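Local coordinates for CdiI toxin (Salmonella enterica subsp. enterica serovar Rubislaw str. ATCC 10717, PDB 4ZQU), which neutralises its cognate CdiA toxin, acting as the immunity protein of a contact-dependent growth inhibition system that bacteria use against closely related neighbours, at residues Val5-Trp9 with Ile122-His126; Met14-Phe18 with His104-Lys108; Asp47-Glu52 with Ser160-Ile164; Arg62-Pro66 with His75-Thr79. One frame throughout, in Å; residues are numbered along the deposited sequence.

Contact 1 of 4, residues Val5-Trp9 with Ile122-His126; sequences VKSAW and ICCNH
An antiparallel strand pair comes to its end where A8 meets C124, as strands 8-14 and 118-124 of the main antiparallel sheet run out. The two residues form a hydrogen-bonded pair: A8 N donates to C124 O at 2.8 Å, and C124 N returns a bond to A8 O at 2.8 Å. Next to it, W9 and C123 make a non-hydrogen-bonded pair, with both side chains on the same face of the sheet. C123 SG, anti to its own backbone nitrogen (chi1 179°), is carried to the five-membered ring of W9. It meets the ring obliquely, 3.4 Å from W9 NE1, while C123 CB lies 3.7 Å from W9 CD1: a sulfur-aromatic contact. S7 CB rests over the rim of one face of the same indole, and F63 also touches it. On the other face of the sheet A8 and C124 both pack against L58 of helix 47-59.

Towards H126 the direct backbone bonds stop. A water takes their place, giving a proton to K6 O at 2.6 Å and accepting one from H126 N at 3.3 Å. N125 lays its CB 3.4 Å from K6 O, while its OD1 turns to the backbone nitrogens of D127 and A128. A second water joins S7 OG to N125 ND2, weakly on the amide side. V5 CG1 comes in at the edge of the H126 imidazole, near its plane, 3.9 Å from NE2. The alternation of hydrogen-bonded and non-hydrogen-bonded pairs is that of antiparallel pairing, and a water continues the link between the backbones where the two strands part.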
loop_
_atom_site.group_PDB
_atom_site.type_symbol
_atom_site.label_atom_id
_atom_site.label_comp_id
_atom_site.label_asym_id
_atom_site.label_seq_id
_atom_site.Cartn_x
_atom_site.Cartn_y
_atom_site.Cartn_z
ATOM N N VAL B 5 -10.894 1.941 14.265
ATOM C CA VAL B 5 -10.798 2.980 15.283
ATOM C C VAL B 5 -9.866 4.083 14.808
ATOM O O VAL B 5 -9.091 3.886 13.874
ATOM C CB VAL B 5 -10.290 2.425 16.626
ATOM C CG1 VAL B 5 -11.227 1.344 17.139
ATOM C CG2 VAL B 5 -8.878 1.890 16.476
ATOM N N LYS B 6 -9.943 5.243 15.449
ATOM C CA LYS B 6 -9.104 6.372 15.070
ATOM C C LYS B 6 -7.633 6.048 15.296
ATOM O O LYS B 6 -7.250 5.557 16.357
ATOM C CB LYS B 6 -9.493 7.631 15.847
ATOM C CG LYS B 6 -8.693 8.857 15.439
ATOM C CD LYS B 6 -9.180 10.108 16.143
ATOM C CE LYS B 6 -8.451 11.340 15.635
ATOM N NZ LYS B 6 -8.993 12.578 16.255
ATOM N N SER B 7 -6.815 6.323 14.285
ATOM C CA SER B 7 -5.386 6.049 14.354
ATOM C C SER B 7 -4.574 7.213 13.804
ATOM O O SER B 7 -5.112 8.115 13.162
ATOM C CB SER B 7 -5.038 4.772 13.583
ATOM O OG SER B 7 -5.839 3.680 13.994
ATOM N N ALA B 8 -3.273 7.178 14.068
ATOM C CA ALA B 8 -2.336 8.148 13.519
ATOM C C ALA B 8 -1.143 7.406 12.932
ATOM O O ALA B 8 -0.719 6.380 13.464
ATOM C CB ALA B 8 -1.891 9.132 14.588
ATOM N N TRP B 9 -0.607 7.918 11.832
ATOM C CA TRP B 9 0.457 7.216 11.128
ATOM C C TRP B 9 1.679 8.086 10.868
ATOM O O TRP B 9 1.642 9.309 10.998
ATOM C CB TRP B 9 -0.057 6.665 9.796
ATOM C CG TRP B 9 -1.230 5.746 9.921
ATOM C CD1 TRP B 9 -1.195 4.391 10.055
ATOM C CD2 TRP B 9 -2.614 6.113 9.908
ATOM N NE1 TRP B 9 -2.472 3.889 10.131
ATOM C CE2 TRP B 9 -3.360 4.926 10.045
ATOM C CE3 TRP B 9 -3.293 7.329 9.799
ATOM C CZ2 TRP B 9 -4.752 4.920 10.074
ATOM C CZ3 TRP B 9 -4.674 7.321 9.829
ATOM C CH2 TRP B 9 -5.390 6.124 9.965
ATOM N N ILE B 122 4.802 3.290 11.019
ATOM C CA ILE B 122 4.356 3.619 12.367
ATOM C C ILE B 122 2.849 3.877 12.384
ATOM O O ILE B 122 2.336 4.659 11.587
ATOM C CB ILE B 122 5.096 4.852 12.938
ATOM C CG1 ILE B 122 6.526 4.493 13.344
ATOM C CG2 ILE B 122 4.367 5.403 14.151
ATOM C CD1 ILE B 122 7.518 4.517 12.215
ATOM N N CYS B 123 2.147 3.193 13.284
ATOM C CA CYS B 123 0.721 3.411 13.499
ATOM C C CYS B 123 0.446 3.524 14.998
ATOM O O CYS B 123 1.095 2.859 15.800
ATOM C CB CYS B 123 -0.102 2.277 12.887
ATOM S SG CYS B 123 -1.881 2.436 13.125
ATOM N N CYS B 124 -0.506 4.368 15.376
ATOM C CA CYS B 124 -0.807 4.573 16.788
ATOM C C CYS B 124 -2.302 4.736 17.019
ATOM O O CYS B 124 -2.970 5.480 16.312
ATOM C CB CYS B 124 -0.056 5.796 17.324
ATOM S SG CYS B 124 -0.499 6.299 19.004
ATOM N N ASN B 125 -2.826 4.028 18.009
ATOM C CA ASN B 125 -4.200 4.238 18.436
ATOM C C ASN B 125 -4.305 4.165 19.954
ATOM O O ASN B 125 -3.303 4.292 20.658
ATOM C CB ASN B 125 -5.145 3.225 17.775
ATOM C CG ASN B 125 -4.708 1.782 17.972
ATOM O OD1 ASN B 125 -3.946 1.461 18.885
ATOM N ND2 ASN B 125 -5.206 0.899 17.113
ATOM N N HIS B 126 -5.518 3.960 20.452
ATOM C CA HIS B 126 -5.750 3.888 21.888
ATOM C C HIS B 126 -5.075 2.664 22.495
ATOM O O HIS B 126 -4.780 2.636 23.689
ATOM C CB HIS B 126 -7.250 3.855 22.180
ATOM C CG HIS B 126 -7.954 2.673 21.588
ATOM N ND1 HIS B 126 -7.905 1.416 22.159
ATOM C CD2 HIS B 126 -8.710 2.550 20.475
ATOM C CE1 HIS B 126 -8.610 0.576 21.421
ATOM N NE2 HIS B 126 -9.108 1.237 20.394
HETATM O O HOH W 1 -8.101 5.033 18.734
HETATM O O HOH W 2 -5.213 0.971 14.084
#

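Contact 2 of 4, residues Met14-Phe18 with His104-Lys108; sequences MNTDF and HYGYK
N15 points its amide at the phenol of Y107 from the opposite direction, with ND2 2.8 Å from Y107 OH and the amide and ring planes 58° apart. The same nitrogen makes a weak hydrogen bond to L113 O. The other end of the amide works within the loop: N15 OD1 takes a bond from D17 N at 2.8 Å and another from F18 N at 3.1 Å. The first donor is tilted from the plane of the amide carbonyl, and the second lies nearly in line with its C=O bond. Together they make an Asx turn within a wider Asx motif, which folds the connection between strands 8-14 and 19-26 back on itself and fixes how the amide is rotated.

D17 comes next, and its carboxylate also reaches Y107: the phenol donates a weak hydrogen bond to D17 OD2 at 2.5 Å, a very short separation but poor geometry, so little should be read into its strength. Y107 OH thus sits between an amide and a carboxylate, in the turn that follows helix 87-105.

F18 closes the loop. With CG between the backbone nitrogen and the carbonyl carbon (chi1 66°), its ring lies against Y105 as an offset stack, centroids 4.4 Å apart and planes inclined by 24°. F18 CD2 bears on one face of the tyrosine, 3.4 Å from Y105 CZ, while F18 CB sits 3.2 Å from Y105 OH. Beyond the stack F18 CE2 approaches the edge of the Y107 ring, and L40, L101 and M117 also pack against the phenylalanine.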
loop_
_atom_site.group_PDB
_atom_site.type_symbol
_atom_site.label_atom_id
_atom_site.label_comp_id
_atom_site.label_asym_id
_atom_site.label_seq_id
_atom_site.Cartn_x
_atom_site.Cartn_y
_atom_site.Cartn_z
ATOM N N MET B 14 15.333 5.369 5.903
ATOM C CA MET B 14 16.708 5.534 6.365
ATOM C C MET B 14 17.745 4.905 5.442
ATOM O O MET B 14 17.724 3.699 5.197
ATOM C CB MET B 14 16.882 4.941 7.767
ATOM C CG MET B 14 18.307 5.059 8.300
ATOM S SD MET B 14 18.626 4.118 9.805
ATOM C CE MET B 14 18.346 2.443 9.238
ATOM N N ASN B 15 18.657 5.729 4.938
ATOM C CA ASN B 15 19.865 5.217 4.312
ATOM C C ASN B 15 21.101 5.605 5.122
ATOM O O ASN B 15 20.997 5.921 6.308
ATOM C CB ASN B 15 19.974 5.691 2.855
ATOM C CG ASN B 15 20.006 7.203 2.716
ATOM O OD1 ASN B 15 20.517 7.918 3.576
ATOM N ND2 ASN B 15 19.462 7.696 1.608
ATOM N N THR B 16 22.266 5.574 4.486
ATOM C CA THR B 16 23.512 5.869 5.179
ATOM C C THR B 16 23.559 7.325 5.637
ATOM O O THR B 16 24.080 7.639 6.709
ATOM C CB THR B 16 24.735 5.575 4.283
ATOM O OG1 THR B 16 24.726 4.194 3.899
ATOM C CG2 THR B 16 26.035 5.877 5.017
ATOM N N ASP B 17 22.979 8.205 4.831
ATOM C CA ASP B 17 23.165 9.641 5.003
ATOM C C ASP B 17 22.154 10.309 5.931
ATOM O O ASP B 17 22.443 11.365 6.495
ATOM C CB ASP B 17 23.126 10.325 3.637
ATOM C CG ASP B 17 24.046 9.662 2.629
ATOM O OD1 ASP B 17 25.280 9.789 2.774
ATOM O OD2 ASP B 17 23.535 9.006 1.697
ATOM N N PHE B 18 20.975 9.713 6.095
ATOM C CA PHE B 18 19.942 10.345 6.912
ATOM C C PHE B 18 18.862 9.407 7.437
ATOM O O PHE B 18 18.753 8.253 7.022
ATOM C CB PHE B 18 19.272 11.478 6.120
ATOM C CG PHE B 18 18.479 11.009 4.922
ATOM C CD1 PHE B 18 17.146 10.640 5.047
ATOM C CD2 PHE B 18 19.068 10.950 3.667
ATOM C CE1 PHE B 18 16.422 10.216 3.947
ATOM C CE2 PHE B 18 18.346 10.526 2.564
ATOM C CZ PHE B 18 17.022 10.158 2.706
ATOM N N HIS B 104 18.691 17.879 -1.884
ATOM C CA HIS B 104 19.232 18.196 -0.567
ATOM C C HIS B 104 20.537 17.448 -0.306
ATOM O O HIS B 104 21.485 18.012 0.240
ATOM C CB HIS B 104 18.206 17.862 0.519
ATOM C CG HIS B 104 18.628 18.265 1.899
ATOM N ND1 HIS B 104 18.028 17.758 3.035
ATOM C CD2 HIS B 104 19.578 19.124 2.327
ATOM C CE1 HIS B 104 18.597 18.287 4.100
ATOM N NE2 HIS B 104 19.542 19.120 3.703
ATOM N N TYR B 105 20.583 16.182 -0.709
ATOM C CA TYR B 105 21.739 15.337 -0.430
ATOM C C TYR B 105 22.615 15.104 -1.661
ATOM O O TYR B 105 23.561 14.317 -1.612
ATOM C CB TYR B 105 21.281 14.000 0.149
ATOM C CG TYR B 105 20.599 14.129 1.492
ATOM C CD1 TYR B 105 21.332 14.099 2.671
ATOM C CD2 TYR B 105 19.223 14.284 1.582
ATOM C CE1 TYR B 105 20.714 14.220 3.901
ATOM C CE2 TYR B 105 18.596 14.405 2.808
ATOM C CZ TYR B 105 19.346 14.373 3.964
ATOM O OH TYR B 105 18.725 14.494 5.188
ATOM N N GLY B 106 22.297 15.792 -2.753
ATOM C CA GLY B 106 23.104 15.745 -3.961
ATOM C C GLY B 106 23.306 14.354 -4.533
ATOM O O GLY B 106 24.432 13.965 -4.845
ATOM N N TYR B 107 22.219 13.603 -4.676
ATOM C CA TYR B 107 22.307 12.239 -5.185
ATOM C C TYR B 107 22.501 12.195 -6.699
ATOM O O TYR B 107 23.267 11.372 -7.201
ATOM C CB TYR B 107 21.063 11.439 -4.794
ATOM C CG TYR B 107 21.138 10.871 -3.398
ATOM C CD1 TYR B 107 21.950 9.781 -3.116
ATOM C CD2 TYR B 107 20.404 11.426 -2.361
ATOM C CE1 TYR B 107 22.030 9.259 -1.841
ATOM C CE2 TYR B 107 20.474 10.909 -1.082
ATOM C CZ TYR B 107 21.288 9.827 -0.828
ATOM O OH TYR B 107 21.360 9.312 0.444
ATOM N N LYS B 108 21.796 13.075 -7.411
ATOM C CA LYS B 108 21.855 13.166 -8.874
ATOM C C LYS B 108 21.401 11.877 -9.556
ATOM O O LYS B 108 21.628 11.684 -10.751
ATOM C CB LYS B 108 23.261 13.537 -9.332
#

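Contact 3 of 4, residues Asp47-Glu52 with Ser160-Ile164; sequences DLDLGE and SPTEI
T162 lies against the first turn of helix 47-59, and its side chain divides at CB to touch two successive residues there. The chi1 of -56° sets OG1 anti to the carbonyl carbon and CG2 anti to the backbone nitrogen. OG1 therefore comes to L48, 3.6 Å from L48 CB, and its neighbours further out are L48 CG and CD1. The methyl CG2 goes the other way and meets D47 CB at 4.0 Å.

Beside this fork the backbones themselves touch. G51 has no side chain, so P161 O can come down on G51 CA at 3.2 Å, with an almost straight CA-H...O angle of 176°. The same carbonyl oxygen is 3.0 Å from D47 O; both are acceptors, so no hydrogen bond joins them. The proline ring crosses the E52 side chain at a slant, P161 CB 3.7 Å from E52 CG. S160 and E163 start the second helix with a capping box: E163 N donates to S160 OG, and S160 N to E163 OE1.

The contact thus joins the opening turns of helices 47-59 and 161-172. The same opening turn of helix 47-59 also reaches further down helix 161-172, D47 packing on A166 and L50 on L168 and R169.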
loop_
_atom_site.group_PDB
_atom_site.type_symbol
_atom_site.label_atom_id
_atom_site.label_comp_id
_atom_site.label_asym_id
_atom_site.label_seq_id
_atom_site.Cartn_x
_atom_site.Cartn_y
_atom_site.Cartn_z
ATOM N N ASP B 47 17.670 8.829 20.878
ATOM C CA ASP B 47 16.366 8.170 20.931
ATOM C C ASP B 47 15.285 9.106 21.457
ATOM O O ASP B 47 14.103 8.920 21.175
ATOM C CB ASP B 47 16.429 6.906 21.797
ATOM C CG ASP B 47 17.193 5.777 21.128
ATOM O OD1 ASP B 47 17.528 5.908 19.931
ATOM O OD2 ASP B 47 17.454 4.750 21.793
ATOM N N LEU B 48 15.694 10.107 22.226
ATOM C CA LEU B 48 14.765 11.106 22.740
ATOM C C LEU B 48 14.259 11.975 21.597
ATOM O O LEU B 48 13.052 12.089 21.382
ATOM C CB LEU B 48 15.435 11.968 23.816
ATOM C CG LEU B 48 14.563 12.851 24.720
ATOM C CD1 LEU B 48 15.316 13.192 25.994
ATOM C CD2 LEU B 48 14.110 14.130 24.029
ATOM N N ASP B 49 15.191 12.591 20.874
ATOM C CA ASP B 49 14.855 13.482 19.767
ATOM C C ASP B 49 14.149 12.737 18.647
ATOM O O ASP B 49 13.111 13.177 18.155
ATOM C CB ASP B 49 16.111 14.164 19.226
ATOM C CG ASP B 49 16.708 15.146 20.208
ATOM O OD1 ASP B 49 15.968 15.627 21.092
ATOM O OD2 ASP B 49 17.916 15.440 20.093
ATOM N N LEU B 50 14.727 11.609 18.247
ATOM C CA LEU B 50 14.136 10.755 17.226
ATOM C C LEU B 50 12.712 10.355 17.597
ATOM O O LEU B 50 11.836 10.273 16.740
ATOM C CB LEU B 50 14.991 9.505 17.020
ATOM C CG LEU B 50 14.410 8.441 16.087
ATOM C CD1 LEU B 50 14.258 9.000 14.679
ATOM C CD2 LEU B 50 15.271 7.185 16.094
ATOM N N GLY B 51 12.491 10.115 18.885
ATOM C CA GLY B 51 11.184 9.726 19.377
ATOM C C GLY B 51 10.204 10.881 19.407
ATOM O O GLY B 51 9.005 10.693 19.211
ATOM N N GLU B 52 10.712 12.081 19.665
ATOM C CA GLU B 52 9.873 13.270 19.631
ATOM C C GLU B 52 9.580 13.653 18.186
ATOM O O GLU B 52 8.556 14.269 17.893
ATOM C CB GLU B 52 10.537 14.430 20.375
ATOM C CG GLU B 52 10.570 14.252 21.884
ATOM C CD GLU B 52 11.053 15.492 22.606
ATOM O OE1 GLU B 52 11.515 16.435 21.929
ATOM O OE2 GLU B 52 10.965 15.526 23.851
ATOM N N SER B 160 7.528 6.571 26.661
ATOM C CA SER B 160 8.244 7.838 26.598
ATOM C C SER B 160 8.831 8.031 25.200
ATOM O O SER B 160 9.010 7.058 24.467
ATOM C CB SER B 160 9.349 7.885 27.654
ATOM O OG SER B 160 10.437 7.057 27.286
ATOM N N PRO B 161 9.113 9.288 24.819
ATOM C CA PRO B 161 9.778 9.589 23.545
ATOM C C PRO B 161 11.075 8.806 23.343
ATOM O O PRO B 161 11.366 8.381 22.225
ATOM C CB PRO B 161 10.061 11.087 23.655
ATOM C CG PRO B 161 8.951 11.599 24.501
ATOM C CD PRO B 161 8.674 10.515 25.509
ATOM N N THR B 162 11.837 8.623 24.416
ATOM C CA THR B 162 13.078 7.865 24.354
ATOM C C THR B 162 12.795 6.397 24.051
ATOM O O THR B 162 13.494 5.775 23.252
ATOM C CB THR B 162 13.875 7.978 25.669
ATOM O OG1 THR B 162 14.106 9.360 25.970
ATOM C CG2 THR B 162 15.210 7.259 25.553
ATOM N N GLU B 163 11.760 5.856 24.688
ATOM C CA GLU B 163 11.336 4.480 24.450
ATOM C C GLU B 163 10.844 4.293 23.018
ATOM O O GLU B 163 11.034 3.234 22.417
ATOM C CB GLU B 163 10.239 4.078 25.441
ATOM C CG GLU B 163 10.725 3.948 26.877
ATOM C CD GLU B 163 9.595 3.748 27.869
ATOM O OE1 GLU B 163 8.420 3.809 27.462
ATOM O OE2 GLU B 163 9.885 3.535 29.063
ATOM N N ILE B 164 10.216 5.329 22.474
ATOM C CA ILE B 164 9.695 5.282 21.114
ATOM C C ILE B 164 10.826 5.327 20.085
ATOM O O ILE B 164 10.856 4.524 19.150
ATOM C CB ILE B 164 8.707 6.434 20.859
ATOM C CG1 ILE B 164 7.446 6.236 21.704
ATOM C CG2 ILE B 164 8.346 6.515 19.387
ATOM C CD1 ILE B 164 6.412 7.330 21.546
#

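Contact 4 of 4, residues Arg62-Pro66 with His75-Thr79; sequences RFVLP and HPEVT
F63 O and T79 O hold two short chain pieces side by side, accepting one backbone bond each. T79 N donates to F63 O at 2.8 Å, and L65 N to T79 O at 2.8 Å, both close to straight (171° and 167°). T79 thus bonds to the residues on either side of V64, its partner in a parallel bridge, and T79 OG1 approaches V64 CB at 3.3 Å. The hydroxyl makes at most a weak bond to F63 O, but a water 2.7 Å from T79 OG1 accepts from R62 NH1. NH1 and NH2 also form salt bridges, to D81 and D33, and NE is bonded elsewhere. V64 O accepts from Y85 OH, and R62 N donates to S25 OG.

H75 ND1 accepts from E77 N at 3.1 Å, in the imidazole plane, which ties the ring to the backbone of the type I turn H75-V78 and limits its rotation. F63 presents an edge to the face of H75 in a T-shaped pair, F63 CE2 3.6 Å from H75 CG. V78 CG2 covers a face of F63 near its rim and meets L65 CG at 3.8 Å.

Backbone donors thus satisfy the F63 and T79 carbonyls, D81 and D33 probably balance the R62 charge, and L65 and P66 add packing against R29 and V13 of the CdiA-CT toxin chain.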
loop_
_atom_site.group_PDB
_atom_site.type_symbol
_atom_site.label_atom_id
_atom_site.label_comp_id
_atom_site.label_asym_id
_atom_site.label_seq_id
_atom_site.Cartn_x
_atom_site.Cartn_y
_atom_site.Cartn_z
ATOM N N ARG B 62 -3.810 12.686 10.066
ATOM C CA ARG B 62 -5.244 12.875 9.919
ATOM C C ARG B 62 -5.986 11.552 9.775
ATOM O O ARG B 62 -5.520 10.632 9.107
ATOM C CB ARG B 62 -5.543 13.764 8.713
ATOM C CG ARG B 62 -5.135 15.211 8.891
ATOM C CD ARG B 62 -5.545 16.031 7.688
ATOM N NE ARG B 62 -4.736 15.721 6.515
ATOM C CZ ARG B 62 -5.138 15.905 5.261
ATOM N NH1 ARG B 62 -6.350 16.388 5.017
ATOM N NH2 ARG B 62 -4.333 15.601 4.252
ATOM N N PHE B 63 -7.145 11.473 10.419
ATOM C CA PHE B 63 -8.041 10.334 10.295
ATOM C C PHE B 63 -9.093 10.678 9.246
ATOM O O PHE B 63 -10.112 11.293 9.554
ATOM C CB PHE B 63 -8.676 10.010 11.648
ATOM C CG PHE B 63 -9.448 8.730 11.667
ATOM C CD1 PHE B 63 -8.866 7.550 11.248
ATOM C CD2 PHE B 63 -10.752 8.704 12.131
ATOM C CE1 PHE B 63 -9.575 6.366 11.273
ATOM C CE2 PHE B 63 -11.467 7.522 12.161
ATOM C CZ PHE B 63 -10.879 6.352 11.732
ATOM N N VAL B 64 -8.836 10.282 8.005
ATOM C CA VAL B 64 -9.515 10.890 6.868
ATOM C C VAL B 64 -9.874 9.882 5.769
ATOM O O VAL B 64 -9.152 8.914 5.538
ATOM C CB VAL B 64 -8.630 12.033 6.291
ATOM C CG1 VAL B 64 -7.212 11.539 6.037
ATOM C CG2 VAL B 64 -9.236 12.654 5.035
ATOM N N LEU B 65 -11.011 10.112 5.116
ATOM C CA LEU B 65 -11.450 9.326 3.963
ATOM C C LEU B 65 -11.536 10.214 2.718
ATOM O O LEU B 65 -11.547 11.437 2.839
ATOM C CB LEU B 65 -12.802 8.671 4.254
ATOM C CG LEU B 65 -12.731 7.378 5.061
ATOM C CD1 LEU B 65 -14.121 6.936 5.472
ATOM C CD2 LEU B 65 -12.037 6.298 4.249
ATOM N N PRO B 66 -11.583 9.606 1.515
ATOM C CA PRO B 66 -11.657 10.424 0.295
ATOM C C PRO B 66 -12.878 11.339 0.252
ATOM O O PRO B 66 -12.761 12.520 -0.079
ATOM C CB PRO B 66 -11.736 9.381 -0.823
ATOM C CG PRO B 66 -11.095 8.173 -0.258
ATOM C CD PRO B 66 -11.432 8.173 1.202
ATOM N N HIS B 75 -16.877 5.812 10.368
ATOM C CA HIS B 75 -16.521 6.342 11.676
ATOM C C HIS B 75 -16.969 7.797 11.819
ATOM O O HIS B 75 -16.746 8.612 10.923
ATOM C CB HIS B 75 -15.014 6.224 11.899
ATOM C CG HIS B 75 -14.623 6.149 13.343
ATOM N ND1 HIS B 75 -14.630 7.251 14.171
ATOM C CD2 HIS B 75 -14.213 5.108 14.097
ATOM C CE1 HIS B 75 -14.242 6.887 15.379
ATOM N NE2 HIS B 75 -13.981 5.594 15.366
ATOM N N PRO B 76 -17.620 8.124 12.945
ATOM C CA PRO B 76 -18.123 9.479 13.195
ATOM C C PRO B 76 -17.023 10.526 13.382
ATOM O O PRO B 76 -17.311 11.720 13.366
ATOM C CB PRO B 76 -18.935 9.316 14.485
ATOM C CG PRO B 76 -18.394 8.098 15.126
ATOM C CD PRO B 76 -18.018 7.186 14.008
ATOM N N GLU B 77 -15.785 10.084 13.555
ATOM C CA GLU B 77 -14.684 11.006 13.810
ATOM C C GLU B 77 -13.909 11.347 12.541
ATOM O O GLU B 77 -13.097 12.275 12.531
ATOM C CB GLU B 77 -13.723 10.412 14.838
ATOM C CG GLU B 77 -14.126 10.627 16.283
ATOM C CD GLU B 77 -13.059 10.147 17.243
ATOM O OE1 GLU B 77 -13.190 9.022 17.773
ATOM O OE2 GLU B 77 -12.089 10.902 17.467
ATOM N N VAL B 78 -14.158 10.594 11.475
ATOM C CA VAL B 78 -13.334 10.687 10.275
ATOM C C VAL B 78 -13.588 11.996 9.522
ATOM O O VAL B 78 -14.708 12.510 9.503
ATOM C CB VAL B 78 -13.570 9.469 9.340
ATOM C CG1 VAL B 78 -14.896 9.584 8.600
ATOM C CG2 VAL B 78 -12.423 9.324 8.356
ATOM N N THR B 79 -12.530 12.550 8.936
ATOM C CA THR B 79 -12.653 13.744 8.107
ATOM C C THR B 79 -12.544 13.345 6.637
ATOM O O THR B 79 -12.406 12.162 6.322
ATOM C CB THR B 79 -11.585 14.803 8.454
ATOM O OG1 THR B 79 -10.288 14.334 8.069
ATOM C CG2 THR B 79 -11.592 15.098 9.948
HETATM O O HOH W 3 -8.827 16.305 6.954
#

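Contacts 1 and 4 are neighbours, their centres about 12 Å apart on the same side of the chain's centre, and they touch: K6 CD reaches E77 OE2 at 3.3 Å, and V5 O lies 3.6 Å from F63 CE1. Contact 4 is nested within the loop that contact 1 closes, and it alone of the four meets the toxin chain. Contact 3 has its centre about 17 Å from that of contact 1, and nearest atoms are about 7 Å apart. Contact 2 lies at the far end, its centre about 29 Å from contact 1 and about 34 Å from contact 4, across the chain's centre and well away from the toxin-facing segment 62-66.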